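Local coordinates for protein glutamyl-tRNA synthetase (Methanothermobacter thermautotrophicus, PDB 3AII) that probably attaches glutamate to tRNA in two steps, first activating the amino acid with ATP and then transferring it to the acceptor end, at residues A[347-352]-A[507-512]; A[358-363]-A[547-552]; A[362-367]-A[395-400]. All coordinates share one frame; numbering follows the deposited sequence. Where two conformers were deposited one is given.

Contact 1: A[347-352]-A[507-512]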
loop_
_atom_site.group_PDB
_atom_site.type_symbol
_atom_site.label_atom_id
_atom_site.label_comp_id
_atom_site.label_asym_id
_atom_site.label_seq_id
_atom_site.Cartn_x
_atom_site.Cartn_y
_atom_site.Cartn_z
ATOM N N TRP A 347 6.513 4.701 -8.856
ATOM C CA TRP A 347 5.676 4.313 -7.736
ATOM C C TRP A 347 5.794 2.817 -7.453
ATOM O O TRP A 347 5.420 2.349 -6.371
ATOM C CB TRP A 347 4.229 4.698 -8.010
ATOM C CG TRP A 347 3.970 6.174 -7.847
ATOM C CD1 TRP A 347 3.666 7.066 -8.831
ATOM C CD2 TRP A 347 4.012 6.916 -6.623
ATOM N NE1 TRP A 347 3.498 8.326 -8.289
ATOM C CE2 TRP A 347 3.706 8.257 -6.936
ATOM C CE3 TRP A 347 4.265 6.574 -5.291
ATOM C CZ2 TRP A 347 3.652 9.258 -5.964
ATOM C CZ3 TRP A 347 4.212 7.569 -4.326
ATOM C CH2 TRP A 347 3.907 8.895 -4.670
ATOM N N ASP A 348 6.312 2.072 -8.426
ATOM C CA ASP A 348 6.500 0.630 -8.249
ATOM C C ASP A 348 7.960 0.237 -7.964
ATOM O O ASP A 348 8.376 -0.907 -8.191
ATOM C CB ASP A 348 5.929 -0.145 -9.440
ATOM C CG ASP A 348 6.580 0.233 -10.749
ATOM O OD1 ASP A 348 7.410 1.161 -10.757
ATOM O OD2 ASP A 348 6.256 -0.399 -11.774
ATOM N N ASP A 349 8.738 1.184 -7.451
ATOM C CA ASP A 349 10.103 0.897 -7.010
ATOM C C ASP A 349 10.009 0.000 -5.781
ATOM O O ASP A 349 9.223 0.278 -4.884
ATOM C CB ASP A 349 10.823 2.210 -6.672
ATOM C CG ASP A 349 12.302 2.011 -6.334
ATOM O OD1 ASP A 349 12.610 1.341 -5.322
ATOM O OD2 ASP A 349 13.158 2.543 -7.076
ATOM N N PRO A 350 10.792 -1.102 -5.741
ATOM C CA PRO A 350 10.604 -2.105 -4.682
ATOM C C PRO A 350 10.913 -1.584 -3.282
ATOM O O PRO A 350 10.509 -2.188 -2.294
ATOM C CB PRO A 350 11.568 -3.229 -5.083
ATOM C CG PRO A 350 12.569 -2.576 -5.960
ATOM C CD PRO A 350 11.834 -1.504 -6.698
ATOM N N ARG A 351 11.615 -0.462 -3.203
ATOM C CA ARG A 351 11.875 0.165 -1.911
ATOM C C ARG A 351 10.643 0.817 -1.300
ATOM O O ARG A 351 10.674 1.237 -0.148
ATOM C CB ARG A 351 12.998 1.197 -2.046
ATOM C CG ARG A 351 14.360 0.546 -2.216
ATOM C CD ARG A 351 15.408 1.539 -2.670
ATOM N NE ARG A 351 15.185 1.985 -4.039
ATOM C CZ ARG A 351 16.024 2.770 -4.705
ATOM N NH1 ARG A 351 17.135 3.195 -4.115
ATOM N NH2 ARG A 351 15.758 3.125 -5.952
ATOM N N LEU A 352 9.555 0.888 -2.064
ATOM C CA LEU A 352 8.353 1.561 -1.590
ATOM C C LEU A 352 7.308 0.588 -1.063
ATOM O O LEU A 352 7.245 -0.570 -1.489
ATOM C CB LEU A 352 7.754 2.423 -2.698
ATOM C CG LEU A 352 8.698 3.498 -3.238
ATOM C CD1 LEU A 352 8.026 4.316 -4.337
ATOM C CD2 LEU A 352 9.178 4.385 -2.096
ATOM N N PRO A 507 14.484 -6.410 -2.794
ATOM C CA PRO A 507 13.590 -5.399 -2.231
ATOM C C PRO A 507 14.283 -4.073 -1.896
ATOM O O PRO A 507 13.584 -3.085 -1.696
ATOM C CB PRO A 507 13.034 -6.085 -0.976
ATOM C CG PRO A 507 13.116 -7.550 -1.305
ATOM C CD PRO A 507 14.422 -7.673 -2.039
ATOM N N ASP A 508 15.615 -4.048 -1.855
ATOM C CA ASP A 508 16.348 -2.788 -1.700
ATOM C C ASP A 508 16.778 -2.211 -3.048
ATOM O O ASP A 508 17.597 -1.286 -3.119
ATOM C CB ASP A 508 17.561 -2.966 -0.786
ATOM C CG ASP A 508 18.605 -3.889 -1.371
ATOM O OD1 ASP A 508 18.380 -4.432 -2.475
ATOM O OD2 ASP A 508 19.658 -4.067 -0.724
ATOM N N ALA A 509 16.210 -2.763 -4.115
ATOM C CA ALA A 509 16.455 -2.314 -5.481
ATOM C C ALA A 509 17.816 -2.731 -6.027
ATOM O O ALA A 509 18.169 -2.378 -7.154
ATOM C CB ALA A 509 16.271 -0.803 -5.596
ATOM N N SER A 510 18.577 -3.480 -5.236
ATOM C CA SER A 510 19.860 -3.978 -5.717
ATOM C C SER A 510 19.620 -5.048 -6.775
ATOM O O SER A 510 18.579 -5.702 -6.780
ATOM C CB SER A 510 20.718 -4.531 -4.574
ATOM O OG SER A 510 20.125 -5.664 -3.963
ATOM N N ARG A 511 20.579 -5.198 -7.679
ATOM C CA ARG A 511 20.467 -6.138 -8.788
ATOM C C ARG A 511 21.306 -7.384 -8.483
ATOM O O ARG A 511 22.498 -7.274 -8.207
ATOM C CB ARG A 511 20.972 -5.473 -10.074
ATOM C CG ARG A 511 20.639 -6.225 -11.359
ATOM C CD ARG A 511 21.625 -5.928 -12.486
ATOM N NE ARG A 511 21.885 -4.501 -12.667
ATOM C CZ ARG A 511 23.094 -3.949 -12.597
ATOM N NH1 ARG A 511 24.159 -4.703 -12.352
ATOM N NH2 ARG A 511 23.240 -2.642 -12.776
ATOM N N VAL A 512 20.684 -8.563 -8.513
ATOM C CA VAL A 512 21.418 -9.818 -8.370
ATOM C C VAL A 512 21.467 -10.536 -9.718
ATOM O O VAL A 512 20.433 -10.927 -10.248
ATOM C CB VAL A 512 20.776 -10.736 -7.302
ATOM C CG1 VAL A 512 21.438 -12.125 -7.299
ATOM C CG2 VAL A 512 20.847 -10.093 -5.927
#

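Contact 2: A[358-363]-A[547-552]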
loop_
_atom_site.group_PDB
_atom_site.type_symbol
_atom_site.label_atom_id
_atom_site.label_comp_id
_atom_site.label_asym_id
_atom_site.label_seq_id
_atom_site.Cartn_x
_atom_site.Cartn_y
_atom_site.Cartn_z
ATOM N N ILE A 358 4.519 -3.660 -4.218
ATOM C CA ILE A 358 4.430 -5.042 -3.741
ATOM C C ILE A 358 3.794 -5.975 -4.773
ATOM O O ILE A 358 4.205 -7.137 -4.900
ATOM C CB ILE A 358 3.777 -5.189 -2.351
ATOM C CG1 ILE A 358 2.340 -4.682 -2.345
ATOM C CG2 ILE A 358 4.598 -4.450 -1.298
ATOM C CD1 ILE A 358 1.625 -4.929 -1.026
ATOM N N ALA A 359 2.821 -5.473 -5.532
ATOM C CA ALA A 359 2.270 -6.268 -6.637
ATOM C C ALA A 359 3.334 -6.644 -7.662
ATOM O O ALA A 359 3.329 -7.756 -8.212
ATOM C CB ALA A 359 1.111 -5.540 -7.314
ATOM N N ARG A 360 4.257 -5.722 -7.922
ATOM C CA ARG A 360 5.272 -5.948 -8.933
ATOM C C ARG A 360 6.221 -7.062 -8.494
ATOM O O ARG A 360 6.841 -7.704 -9.330
ATOM C CB ARG A 360 6.050 -4.663 -9.202
ATOM C CG ARG A 360 6.984 -4.758 -10.395
ATOM C CD ARG A 360 7.886 -3.530 -10.470
ATOM N NE ARG A 360 8.597 -3.473 -11.742
ATOM C CZ ARG A 360 9.463 -2.523 -12.066
ATOM N NH1 ARG A 360 9.729 -1.554 -11.203
ATOM N NH2 ARG A 360 10.057 -2.546 -13.250
ATOM N N ARG A 361 6.311 -7.278 -7.180
ATOM C CA ARG A 361 7.172 -8.312 -6.604
ATOM C C ARG A 361 6.494 -9.684 -6.507
ATOM O O ARG A 361 7.137 -10.678 -6.162
ATOM C CB ARG A 361 7.640 -7.868 -5.211
ATOM C CG ARG A 361 8.614 -6.711 -5.261
ATOM C CD ARG A 361 8.838 -6.122 -3.880
ATOM N NE ARG A 361 9.164 -7.139 -2.896
ATOM C CZ ARG A 361 9.052 -6.970 -1.583
ATOM N NH1 ARG A 361 8.596 -5.814 -1.087
ATOM N NH2 ARG A 361 9.384 -7.952 -0.763
ATOM N N GLY A 362 5.197 -9.733 -6.793
ATOM C CA GLY A 362 4.449 -10.979 -6.716
ATOM C C GLY A 362 3.731 -11.208 -5.399
ATOM O O GLY A 362 3.311 -12.332 -5.097
ATOM N N ILE A 363 3.578 -10.155 -4.603
ATOM C CA ILE A 363 2.703 -10.253 -3.436
ATOM C C ILE A 363 1.241 -10.236 -3.899
ATOM O O ILE A 363 0.823 -9.336 -4.633
ATOM C CB ILE A 363 2.925 -9.093 -2.457
ATOM C CG1 ILE A 363 4.400 -9.004 -2.039
ATOM C CG2 ILE A 363 1.996 -9.238 -1.257
ATOM C CD1 ILE A 363 4.932 -10.246 -1.373
ATOM N N VAL A 547 14.250 -10.491 -16.332
ATOM C CA VAL A 547 14.360 -9.737 -15.092
ATOM C C VAL A 547 13.198 -10.079 -14.162
ATOM O O VAL A 547 12.042 -9.903 -14.528
ATOM C CB VAL A 547 14.364 -8.233 -15.364
ATOM C CG1 VAL A 547 14.496 -7.470 -14.064
ATOM C CG2 VAL A 547 15.505 -7.890 -16.325
ATOM N N PHE A 548 13.522 -10.576 -12.970
ATOM C CA PHE A 548 12.526 -10.891 -11.950
ATOM C C PHE A 548 12.594 -9.858 -10.848
ATOM O O PHE A 548 13.660 -9.284 -10.596
ATOM C CB PHE A 548 12.836 -12.242 -11.291
ATOM C CG PHE A 548 12.757 -13.419 -12.226
ATOM C CD1 PHE A 548 13.862 -13.807 -12.962
ATOM C CD2 PHE A 548 11.582 -14.148 -12.345
ATOM C CE1 PHE A 548 13.804 -14.903 -13.817
ATOM C CE2 PHE A 548 11.508 -15.241 -13.199
ATOM C CZ PHE A 548 12.622 -15.621 -13.938
ATOM N N TYR A 549 11.465 -9.655 -10.177
ATOM C CA TYR A 549 11.406 -8.893 -8.932
ATOM C C TYR A 549 11.152 -9.828 -7.746
ATOM O O TYR A 549 10.183 -10.583 -7.730
ATOM C CB TYR A 549 10.342 -7.779 -9.021
ATOM C CG TYR A 549 10.897 -6.518 -9.639
ATOM C CD1 TYR A 549 10.979 -5.335 -8.908
ATOM C CD2 TYR A 549 11.383 -6.522 -10.937
ATOM C CE1 TYR A 549 11.524 -4.189 -9.469
ATOM C CE2 TYR A 549 11.926 -5.385 -11.507
ATOM C CZ TYR A 549 11.998 -4.221 -10.761
ATOM O OH TYR A 549 12.545 -3.085 -11.324
ATOM N N TYR A 550 12.039 -9.768 -6.752
ATOM C CA TYR A 550 11.997 -10.653 -5.591
ATOM C C TYR A 550 10.840 -10.368 -4.647
ATOM O O TYR A 550 10.607 -9.219 -4.249
ATOM C CB TYR A 550 13.312 -10.524 -4.829
ATOM C CG TYR A 550 13.604 -11.609 -3.814
ATOM C CD1 TYR A 550 14.195 -12.807 -4.210
ATOM C CD2 TYR A 550 13.333 -11.425 -2.456
ATOM C CE1 TYR A 550 14.487 -13.798 -3.288
ATOM C CE2 TYR A 550 13.640 -12.412 -1.523
ATOM C CZ TYR A 550 14.216 -13.597 -1.952
ATOM O OH TYR A 550 14.525 -14.598 -1.049
ATOM N N ALA A 551 10.114 -11.415 -4.271
ATOM C CA ALA A 551 9.071 -11.273 -3.268
ATOM C C ALA A 551 9.637 -11.568 -1.887
ATOM O O ALA A 551 9.789 -10.660 -1.065
ATOM C CB ALA A 551 7.891 -12.201 -3.573
ATOM N N HIS A 552 9.972 -12.832 -1.641
ATOM C CA HIS A 552 10.425 -13.269 -0.321
ATOM C C HIS A 552 10.965 -14.691 -0.388
ATOM O O HIS A 552 10.793 -15.384 -1.389
ATOM C CB HIS A 552 9.257 -13.217 0.678
ATOM C CG HIS A 552 8.011 -13.875 0.169
ATOM N ND1 HIS A 552 7.890 -15.245 0.052
ATOM C CD2 HIS A 552 6.849 -13.353 -0.290
ATOM C CE1 HIS A 552 6.703 -15.538 -0.450
ATOM N NE2 HIS A 552 6.053 -14.409 -0.672
#

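Contact 3: A[362-367]-A[395-400]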
loop_
_atom_site.group_PDB
_atom_site.type_symbol
_atom_site.label_atom_id
_atom_site.label_comp_id
_atom_site.label_asym_id
_atom_site.label_seq_id
_atom_site.Cartn_x
_atom_site.Cartn_y
_atom_site.Cartn_z
ATOM N N GLY A 362 5.197 -9.733 -6.793
ATOM C CA GLY A 362 4.449 -10.979 -6.716
ATOM C C GLY A 362 3.731 -11.208 -5.399
ATOM O O GLY A 362 3.311 -12.332 -5.097
ATOM N N ILE A 363 3.578 -10.155 -4.603
ATOM C CA ILE A 363 2.703 -10.253 -3.436
ATOM C C ILE A 363 1.241 -10.236 -3.899
ATOM O O ILE A 363 0.823 -9.336 -4.633
ATOM C CB ILE A 363 2.925 -9.093 -2.457
ATOM C CG1 ILE A 363 4.400 -9.004 -2.039
ATOM C CG2 ILE A 363 1.996 -9.238 -1.257
ATOM C CD1 ILE A 363 4.932 -10.246 -1.373
ATOM N N ARG A 364 0.457 -11.216 -3.459
ATOM C CA ARG A 364 -0.946 -11.369 -3.874
ATOM C C ARG A 364 -1.899 -10.475 -3.083
ATOM O O ARG A 364 -1.745 -10.318 -1.866
ATOM C CB ARG A 364 -1.391 -12.822 -3.675
ATOM C CG ARG A 364 -0.681 -13.845 -4.547
ATOM C CD ARG A 364 -1.385 -14.018 -5.885
ATOM N NE ARG A 364 -0.955 -15.242 -6.554
ATOM C CZ ARG A 364 -1.724 -16.313 -6.731
ATOM N NH1 ARG A 364 -1.239 -17.376 -7.352
ATOM N NH2 ARG A 364 -2.981 -16.311 -6.307
ATOM N N PRO A 365 -2.918 -9.916 -3.748
ATOM C CA PRO A 365 -3.836 -9.064 -2.992
ATOM C C PRO A 365 -4.604 -9.866 -1.943
ATOM O O PRO A 365 -4.977 -9.305 -0.912
ATOM C CB PRO A 365 -4.778 -8.500 -4.068
ATOM C CG PRO A 365 -4.634 -9.419 -5.247
ATOM C CD PRO A 365 -3.220 -9.951 -5.187
ATOM N N GLU A 366 -4.819 -11.155 -2.197
ATOM C CA GLU A 366 -5.495 -12.053 -1.265
ATOM C C GLU A 366 -4.746 -12.147 0.063
ATOM O O GLU A 366 -5.350 -12.311 1.129
ATOM C CB GLU A 366 -5.620 -13.449 -1.886
ATOM C CG GLU A 366 -6.617 -13.557 -3.047
ATOM C CD GLU A 366 -6.127 -12.939 -4.357
ATOM O OE1 GLU A 366 -4.898 -12.858 -4.590
ATOM O OE2 GLU A 366 -6.990 -12.542 -5.171
ATOM N N ALA A 367 -3.414 -12.080 -0.019
ATOM C CA ALA A 367 -2.572 -12.119 1.179
ATOM C C ALA A 367 -2.819 -10.873 2.025
ATOM O O ALA A 367 -2.918 -10.945 3.253
ATOM C CB ALA A 367 -1.091 -12.217 0.803
ATOM N N SER A 395 2.220 -19.059 1.733
ATOM C CA SER A 395 1.211 -20.109 1.782
ATOM C C SER A 395 0.445 -20.223 0.475
ATOM O O SER A 395 0.073 -21.321 0.064
ATOM C CB SER A 395 0.269 -19.908 2.967
ATOM O OG SER A 395 1.008 -20.043 4.168
ATOM N N ILE A 396 0.231 -19.093 -0.187
ATOM C CA ILE A 396 -0.419 -19.103 -1.490
ATOM C C ILE A 396 0.534 -19.566 -2.593
ATOM O O ILE A 396 0.224 -20.481 -3.349
ATOM C CB ILE A 396 -0.971 -17.719 -1.855
ATOM C CG1 ILE A 396 -2.032 -17.289 -0.839
ATOM C CG2 ILE A 396 -1.555 -17.740 -3.273
ATOM C CD1 ILE A 396 -2.467 -15.846 -1.001
ATOM N N LEU A 397 1.693 -18.928 -2.689
ATOM C CA LEU A 397 2.612 -19.217 -3.778
ATOM C C LEU A 397 3.173 -20.640 -3.721
ATOM O O LEU A 397 3.422 -21.257 -4.757
ATOM C CB LEU A 397 3.761 -18.205 -3.803
ATOM C CG LEU A 397 3.387 -16.766 -4.122
ATOM C CD1 LEU A 397 4.657 -15.915 -4.271
ATOM C CD2 LEU A 397 2.550 -16.739 -5.389
ATOM N N GLU A 398 3.392 -21.170 -2.522
ATOM C CA GLU A 398 4.084 -22.453 -2.445
ATOM C C GLU A 398 3.231 -23.579 -3.011
ATOM O O GLU A 398 3.741 -24.663 -3.276
ATOM C CB GLU A 398 4.554 -22.774 -1.020
ATOM C CG GLU A 398 3.452 -23.163 -0.075
ATOM C CD GLU A 398 3.934 -23.243 1.360
ATOM O OE1 GLU A 398 5.148 -23.034 1.596
ATOM O OE2 GLU A 398 3.097 -23.512 2.248
ATOM N N GLU A 399 1.948 -23.317 -3.223
ATOM C CA GLU A 399 1.060 -24.359 -3.723
ATOM C C GLU A 399 0.936 -24.366 -5.239
ATOM O O GLU A 399 0.359 -25.291 -5.809
ATOM C CB GLU A 399 -0.329 -24.249 -3.089
ATOM C CG GLU A 399 -0.354 -24.596 -1.607
ATOM C CD GLU A 399 0.258 -25.957 -1.307
ATOM O OE1 GLU A 399 0.718 -26.164 -0.163
ATOM O OE2 GLU A 399 0.286 -26.820 -2.212
ATOM N N GLU A 400 1.471 -23.347 -5.902
ATOM C CA GLU A 400 1.265 -23.255 -7.341
ATOM C C GLU A 400 2.437 -22.714 -8.150
ATOM O O GLU A 400 2.487 -22.918 -9.360
ATOM C CB GLU A 400 0.017 -22.429 -7.648
ATOM C CG GLU A 400 0.117 -20.974 -7.222
ATOM C CD GLU A 400 -1.127 -20.181 -7.583
ATOM O OE1 GLU A 400 -1.984 -19.974 -6.696
ATOM O OE2 GLU A 400 -1.248 -19.765 -8.755
#

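Contact 1: A[347-352]-A[507-512]
Asp-349 OD1, which lies 4.3 Å from Ala-509 CB across the contact, is gripped twice from within its own segment. Arg-351 N reaches it at 3.0 Å through the anti lone pair, forming an Asx turn, whereas Arg-351 NE binds it at 2.9 Å on the syn side, 23° out of the carboxylate plane. Arg-351 NH2 takes the other oxygen, OD2, making a side-on, two-pronged salt bridge; the bend of the arginine chain at chi3 (-69°) turns NE and NH2 toward the Asp-349 carboxylate. The guanidinium is thus held in a fixed orientation, and one of its faces receives Ala-509, whose CB stands 3.4 Å from Arg-351 NE, offset toward the rim. Arg-351 CD runs past Asp-508 O at 3.6 Å. Alongside, the ring of Pro-350 presses its CG to within 3.9 Å of Ala-509 CA. The partner loop is braced in the same style, since Asp-508 OD1 accepts from Ser-510 N, a second Asx turn, and also from Ser-510 OG. Elsewhere in the fold, Arg-351 NH1 forms a salt bridge with Glu-343, and Pro-350 also rests on Ile-505. A methionine in place of Arg-351 would probably leave Asp-349 and Glu-343 without their charged mate and deprive the Ala-509 methyl of the flat surface it lies on. The chemistry therefore divides neatly: polar bonds stiffen each turn internally, and the two turns meet mainly through van der Waals contact, the arginine offering its flat face rather than its N-H groups.

Contact 2: A[358-363]-A[547-552]
The end of helix 355-360 and the last strand of the chain draw closest at Arg-361 and Ala-551, whose CA atoms are 4.8 Å apart. Here the helix finishes in a Schellman motif, with Gly-362 at positive phi (95°) and Ile-363 N bonded back to Ile-358 O. Arg-361 uses the edge of its guanidinium on the strand backbone: NE donates to Tyr-550 O at 2.9 Å and NH2 to Ala-551 O at 2.8 Å, both near the guanidinium plane, so two successive carbonyls are read by one flat group. Its neighbour works by its face instead. With CG anti to the backbone N (chi1 -171°) and the chain extended as far as NE, Arg-360 stacks its guanidinium flat on the Tyr-549 ring, centres 3.9 Å apart and planes at 19°. The guanidinium centre lies over the hydroxyl-bearing end, at Tyr-549 CZ, while CD makes a CH-pi contact above the face. Farther along, Ile-363 CD1 touches the edge of the His-552 ring at CD2, 3.8 Å away. Further partners hold the polar ends: Arg-360 NE forms a salt bridge with Asp-540, Arg-361 NH2 also bonds Tyr-390 OH, and His-552 NE2 pairs with Asn-393. Strand 546-552 runs between strands 500-505 and 535-541, and His-552 at its end packs beside helix 386-397, which also packs on Ile-363.

Contact 3: A[362-367]-A[395-400]
This is a helix-to-helix contact in which the start of helix 365-375 lies against the end of helix 386-397, apolar at its centre, with a salt bridge at its margin in one arginine conformer. The backbones stay well apart, the nearest CA atoms, of Ala-367 and Ile-396, being 7.8 Å from each other, so the gap is spanned by side chains. Ile-396 and Arg-364 carry most of it, the isoleucine with two branches that do different work. Ile-396 CD1, at the end of an extended chain, slots against the first turn of the opposing helix, 4.3 Å from Ala-367 CB and 4.1 Å from Glu-366 CB. Ile-396 CG2 instead sits over one face of the Arg-364 guanidinium, 3.6 Å from Arg-364 NH2 and toward the rim. Arg-364 occupies the N-cap position, and a bend at chi2 (-88°) brings its chain across both Ile-396 and Leu-397; Leu-397 CD2 lies 4.0 Å from Arg-364 NE. In the conformer given, Arg-364 NH1 faces both Glu-400 carboxylate oxygens about equally, 2.8 Å from Glu-400 OE2, and the carboxylate stands nearly upright to the guanidinium, the planes 87° apart. The fine geometry of this salt bridge is doubtful, and the pairing is less certain because Arg-364 was modelled in two conformers. Deeper in, Leu-397 CD1 meets Gly-362 O at 3.9 Å. Asn-393 reinforces this side, its ND2 bonded to Gly-362 O and its OD1 to Arg-364 N, while Leu-397 also packs on Phe-536 and His-552. Consecutive helices packed in this way, between the catalytic core and the beta-rich anticodon-binding part, are consistent with the helical stem-contact region of class I synthetases.

In the fold
Followed from the N terminus, the chain passes through the loop at 347-352, helix 355-360 and the start of helix 365-375, and each supplies one side of a contact. Contact 3 closes first, a short loop back from 395-400 that keeps to the helices. After the intervening beta strands, 507-512 returns to close contact 1, and 547-552, almost the end of the chain, closes contact 2. Contact 3 is nested inside contact 1, whereas contacts 1 and 2 cross; contacts 2 and 3 share Gly-362 and Ile-363. Contacts 1 and 2, with centres about 9 Å apart, tie the sheet containing strands 511-516 and 546-552 to the loop at 347-352 and to the end of helix 355-360.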